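Local atomic coordinates of probable transcriptional repressor protein (Mycobacterium tuberculosis, PDB entry 4FX0), a protein that probably binds DNA as a redox-dependent transcriptional repressor of the MarR family, MosR, thought to sense oxidation. Residues R24-R27 with P28-L31; N72-V75 with M76-D79; I133-L136 with G137-A140. All blocks are in the same frame, centred on the assembly; numbering follows the deposited sequence.

Contact 1: R24-R27 with P28-L31; sequences RALR and PSGL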
# COMPACT_ATOMS: atom_id res chain seq x y z
N ARG B 24 -14.58 -2.15 2.81
CA ARG B 24 -15.89 -2.79 2.78
C ARG B 24 -16.38 -3.12 4.19
O ARG B 24 -17.52 -2.84 4.54
CB ARG B 24 -15.85 -4.06 1.94
CG ARG B 24 -17.16 -4.83 1.92
CD ARG B 24 -17.01 -6.19 1.27
NE ARG B 24 -18.26 -6.94 1.32
CZ ARG B 24 -19.22 -6.86 0.41
NH1 ARG B 24 -19.07 -6.06 -0.64
NH2 ARG B 24 -20.33 -7.58 0.54
N ALA B 25 -15.50 -3.72 4.99
CA ALA B 25 -15.85 -4.11 6.35
C ALA B 25 -16.15 -2.90 7.24
O ALA B 25 -17.01 -2.97 8.12
CB ALA B 25 -14.74 -4.95 6.97
N LEU B 26 -15.46 -1.80 6.99
CA LEU B 26 -15.61 -0.59 7.80
C LEU B 26 -16.75 0.31 7.34
O LEU B 26 -17.02 1.34 7.96
CB LEU B 26 -14.30 0.20 7.83
CG LEU B 26 -13.16 -0.38 8.66
CD1 LEU B 26 -11.85 0.32 8.34
CD2 LEU B 26 -13.48 -0.28 10.14
N ARG B 27 -17.41 -0.07 6.26
CA ARG B 27 -18.52 0.71 5.72
C ARG B 27 -19.45 1.26 6.80
O ARG B 27 -19.70 2.47 6.84
CB ARG B 27 -19.31 -0.11 4.69
CG ARG B 27 -19.11 0.32 3.24
CD ARG B 27 -19.34 -0.83 2.28
NE ARG B 27 -20.65 -1.45 2.45
CZ ARG B 27 -21.04 -2.55 1.81
NH1 ARG B 27 -20.22 -3.16 0.97
NH2 ARG B 27 -22.25 -3.05 2.03
N PRO B 28 -19.97 0.39 7.68
CA PRO B 28 -20.92 0.81 8.71
C PRO B 28 -20.42 1.95 9.60
O PRO B 28 -21.20 2.82 9.97
CB PRO B 28 -21.12 -0.46 9.55
CG PRO B 28 -20.85 -1.56 8.60
CD PRO B 28 -19.74 -1.07 7.71
N SER B 29 -19.13 1.93 9.94
CA SER B 29 -18.57 2.95 10.82
C SER B 29 -18.31 4.26 10.08
O SER B 29 -17.94 5.26 10.69
CB SER B 29 -17.28 2.45 11.47
OG SER B 29 -16.25 2.31 10.51
N GLY B 30 -18.50 4.24 8.76
CA GLY B 30 -18.28 5.41 7.94
C GLY B 30 -16.81 5.81 7.85
O GLY B 30 -16.49 6.99 7.68
N LEU B 31 -15.93 4.83 7.96
CA LEU B 31 -14.49 5.08 7.91
C LEU B 31 -13.81 4.30 6.80
O LEU B 31 -14.18 3.16 6.51
CB LEU B 31 -13.84 4.73 9.25
CG LEU B 31 -14.31 5.51 10.47
CD1 LEU B 31 -13.49 5.11 11.68
CD2 LEU B 31 -14.20 7.00 10.22

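Contact 2: N72-V75 with M76-D79; sequences NLEV and MRRD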
# COMPACT_ATOMS: atom_id res chain seq x y z
N ASN B 72 -7.10 13.45 3.47
CA ASN B 72 -7.95 12.63 4.32
C ASN B 72 -8.21 13.30 5.65
O ASN B 72 -9.34 13.32 6.14
CB ASN B 72 -7.34 11.25 4.52
CG ASN B 72 -7.75 10.27 3.45
OD1 ASN B 72 -8.93 10.19 3.08
ND2 ASN B 72 -6.79 9.51 2.94
N LEU B 73 -7.16 13.85 6.25
CA LEU B 73 -7.31 14.56 7.51
C LEU B 73 -8.32 15.69 7.36
O LEU B 73 -9.06 16.00 8.29
CB LEU B 73 -5.96 15.11 7.97
CG LEU B 73 -5.87 15.40 9.47
CD1 LEU B 73 -6.16 14.14 10.26
CD2 LEU B 73 -4.50 15.96 9.82
N GLU B 74 -8.34 16.30 6.18
CA GLU B 74 -9.28 17.38 5.90
C GLU B 74 -10.72 16.88 5.90
O GLU B 74 -11.57 17.41 6.62
CB GLU B 74 -8.97 18.05 4.56
CG GLU B 74 -8.56 19.51 4.67
CD GLU B 74 -9.52 20.33 5.52
OE1 GLU B 74 -9.13 20.76 6.62
OE2 GLU B 74 -10.67 20.55 5.08
N VAL B 75 -10.99 15.85 5.10
CA VAL B 75 -12.34 15.28 5.04
C VAL B 75 -12.76 14.79 6.42
O VAL B 75 -13.95 14.77 6.75
CB VAL B 75 -12.44 14.14 4.01
CG1 VAL B 75 -11.45 13.03 4.32
CG2 VAL B 75 -13.86 13.59 3.97
N MET B 76 -11.78 14.40 7.23
CA MET B 76 -12.05 13.90 8.58
C MET B 76 -12.43 15.03 9.53
O MET B 76 -13.43 14.94 10.24
CB MET B 76 -10.85 13.13 9.12
CG MET B 76 -10.50 11.90 8.31
SD MET B 76 -9.04 11.07 8.95
CE MET B 76 -9.71 10.31 10.43
N ARG B 77 -11.62 16.09 9.56
CA ARG B 77 -11.93 17.24 10.41
C ARG B 77 -13.19 17.92 9.90
O ARG B 77 -13.95 18.50 10.68
CB ARG B 77 -10.77 18.24 10.43
CG ARG B 77 -10.72 19.17 9.23
CD ARG B 77 -10.13 20.53 9.59
NE ARG B 77 -11.16 21.54 9.79
CZ ARG B 77 -11.78 22.18 8.80
NH1 ARG B 77 -11.48 21.91 7.54
NH2 ARG B 77 -12.71 23.09 9.08
N ARG B 78 -13.41 17.84 8.59
CA ARG B 78 -14.59 18.42 7.98
C ARG B 78 -15.84 17.66 8.43
O ARG B 78 -16.95 18.19 8.40
CB ARG B 78 -14.48 18.37 6.45
CG ARG B 78 -15.37 19.35 5.72
CD ARG B 78 -15.14 19.28 4.21
NE ARG B 78 -15.60 20.49 3.53
CZ ARG B 78 -16.80 20.62 2.98
NH1 ARG B 78 -17.67 19.62 3.01
NH2 ARG B 78 -17.13 21.76 2.38
N ASP B 79 -15.63 16.42 8.87
CA ASP B 79 -16.73 15.57 9.31
C ASP B 79 -16.82 15.53 10.83
O ASP B 79 -17.63 14.79 11.40
CB ASP B 79 -16.57 14.16 8.75
CG ASP B 79 -17.83 13.32 8.91
OD1 ASP B 79 -18.73 13.44 8.05
OD2 ASP B 79 -17.91 12.55 9.88

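Contact 3: I133-L136 with G137-A140; sequences IANL and GQAA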
# COMPACT_ATOMS: atom_id res chain seq x y z
N ILE B 133 6.89 -9.54 6.74
CA ILE B 133 6.49 -8.47 5.83
C ILE B 133 7.08 -7.14 6.26
O ILE B 133 7.67 -6.42 5.45
CB ILE B 133 4.95 -8.34 5.76
CG1 ILE B 133 4.33 -9.63 5.22
CG2 ILE B 133 4.56 -7.14 4.90
CD1 ILE B 133 2.82 -9.63 5.21
N ALA B 134 6.93 -6.81 7.54
CA ALA B 134 7.49 -5.59 8.09
C ALA B 134 9.01 -5.57 7.93
O ALA B 134 9.59 -4.57 7.51
CB ALA B 134 7.11 -5.43 9.55
N ASN B 135 9.65 -6.69 8.26
CA ASN B 135 11.09 -6.82 8.07
C ASN B 135 11.46 -6.65 6.61
O ASN B 135 12.53 -6.14 6.28
CB ASN B 135 11.59 -8.16 8.59
CG ASN B 135 11.56 -8.25 10.11
OD1 ASN B 135 11.61 -7.24 10.80
ND2 ASN B 135 11.48 -9.48 10.62
N LEU B 136 10.56 -7.08 5.73
CA LEU B 136 10.76 -6.94 4.29
C LEU B 136 10.70 -5.47 3.91
O LEU B 136 11.50 -5.00 3.09
CB LEU B 136 9.70 -7.73 3.53
CG LEU B 136 9.95 -7.94 2.03
CD1 LEU B 136 11.23 -8.73 1.81
CD2 LEU B 136 8.76 -8.64 1.40
N GLY B 137 9.75 -4.75 4.50
CA GLY B 137 9.60 -3.33 4.25
C GLY B 137 10.79 -2.53 4.75
O GLY B 137 11.33 -1.70 4.02
N GLN B 138 11.20 -2.77 5.99
CA GLN B 138 12.36 -2.09 6.55
C GLN B 138 13.61 -2.44 5.76
O GLN B 138 14.50 -1.60 5.59
CB GLN B 138 12.54 -2.45 8.03
CG GLN B 138 12.92 -3.90 8.26
CD GLN B 138 13.06 -4.25 9.73
OE1 GLN B 138 12.94 -3.39 10.60
NE2 GLN B 138 13.30 -5.53 10.02
N ALA B 139 13.67 -3.67 5.27
CA ALA B 139 14.76 -4.10 4.41
C ALA B 139 14.79 -3.24 3.15
O ALA B 139 15.84 -2.72 2.77
CB ALA B 139 14.61 -5.57 4.04
N ALA B 140 13.63 -3.09 2.52
CA ALA B 140 13.49 -2.23 1.35
C ALA B 140 13.92 -0.81 1.69
O ALA B 140 14.69 -0.19 0.97
CB ALA B 140 12.05 -2.24 0.86

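Contact 1: R24-R27 with P28-L31
Leu26 and Ser29 meet where helix 7-26 runs out, and the serine side chain is turned back onto the last turn of the backbone. Ser29 OG lies between its own backbone N and carbonyl carbon (chi1 68°), and from there it donates to Leu26 O at 2.8 Å, in the carbonyl plane and on a lone pair. Ser29 N also reaches Leu26 O at 3.0 Å, but that bond is weak and bent. A short hydroxyl suits this place because it can fold back onto the carbonyl three residues earlier, and Ser29 also packs on Ala108. The Leu26 side chain runs past Ser29 and Leu31: its CG stands anti to the carbonyl carbon (chi1 -73°), its CD2 passes 3.8 Å from Ser29 OG, and its CB comes 3.2 Å from Leu31 O. Leu26 and Leu31 both pack on helices 99-119 and 33-45, the former touching Phe36 and the latter Leu39, with Ala108 beneath both.

The Pro28 ring leans toward the preceding turn, CD being 3.4 Å from Ala25 O, and also packs on Leu111. With no N-H to donate, proline is well placed at a helix end, where a regular backbone bond is no longer made. Arg27 NH1 lies 3.5 Å above the guanidinium plane of Arg24, offset toward its rim; Arg27 also touches a crystal neighbour, which may influence this pose. Gly30, at positive phi (69°), turns the chain and sends its N-H to Arg27 O at 2.9 Å.

Chemically, the backbone tightens to bonds three residues long, supplemented by the hydroxyl. Leu26 O takes the Ser29 hydroxyl and, more weakly, the Ser29 N-H, so two donors of one residue meet the carbonyl of a buried leucine.

Contact 2: N72-V75 with M76-D79
Met76 meets Leu73 on helix 66-78, which by its place in the winged helix-turn-helix fold probably corresponds to the recognition helix of MarR proteins. Its CG is anti to the carbonyl carbon (chi1 -62°), a setting that lays the chain beside the backbone N, with Met76 SD 4.4 Å from Leu73 CD1. The chain then bends at its last torsion, and its end leads off toward Thr38 and Leu39 of helix 33-45 and Val82 of strand 82-86. A long, flexible apolar residue suits a buried position that touches both helix 33-45 and strand 82-86.

Val75 faces outward, and its compact branched side chain stays close to the helix on its exposed side. The helical bonds continue beneath, Arg77 N reaching Leu73 O at 2.9 Å and Arg78 N reaching Glu74 O at 2.7 Å.

Glu74 is exposed and bends at chi2 to run alongside Arg77, both pointing the same way. One turn of helix separates glutamate from arginine by three residues, a spacing that lets opposite charges pair on the surface. Carboxylate and guanidinium planes are 35° apart. In this salt bridge Arg77 NH1 donates to Glu74 OE1 at 2.8 Å, meeting the syn lone pair of that oxygen, which lies 17° out of the guanidinium plane.

Contact 3: I133-L136 with G137-A140
Helix 126-142, the last of the chain, belongs to the dimer interface, and on it Asn135 and Gln138 set their amides side by side, one turn apart. All eight residues of 133-140 lie within reach of the second subunit. The two amide planes differ by only 14°, and both side chains point the same way. Gln138 CG sits between its backbone N and carbonyl carbon (chi1 67°), which swings the extended remainder of the chain back over Asn135: Gln138 CG lies 3.0 Å from Asn135 O, and NE2 3.2 Å from Asn135 CA. Although NE2 is also near Asn135 OD1, the angle is too poor for a hydrogen bond. Both residues touch a crystal neighbour, which may influence the amide pose. Polar amides suit this side, where Gln138 is exposed.

The other side is apolar. Ile133 packs on Ala14 of the second subunit and Ala140 on its Leu18. Leu136 CG is anti to the backbone N (chi1 -167°), directing the branched end off the helix, where Leu136 packs on Ser122 of the second subunit. Ala139 touches that same serine, while its CB rests 3.1 Å from Asn135 O. Small residues such as Ala139 and Ala140 are consistent with close approach of the partner.

The backbone repeats regularly, with Gly137 N to Ile133 O at 2.8 Å and Gln138 N to Ala134 O at 2.9 Å, the latter almost straight. Because main-chain polar groups pair within the helix, what it offers the second subunit at Ile133, Leu136 and Ala140 is mainly hydrocarbon, consistent with association through apolar packing.

How the contacts relate
The three contacts follow one another along the chain, and each lies on a different part of the fold: the end of helix 7-26, helix 66-78 and helix 126-142. Contacts 1 and 2 are the nearer pair: their centres are 16 Å apart and their nearest atoms about 6 Å. Although they do not touch, both pack on Leu39 of helix 33-45, which links the end of helix 7-26 to the probable DNA-reading helix. Contact 3 lies across the chain's centre from both, its centre 29 Å from that of contact 1 and 30 Å from that of contact 2. It faces the second subunit, which contact 1 reaches through Arg24 on Cys143 of that subunit, whereas contact 2 touches no other chain.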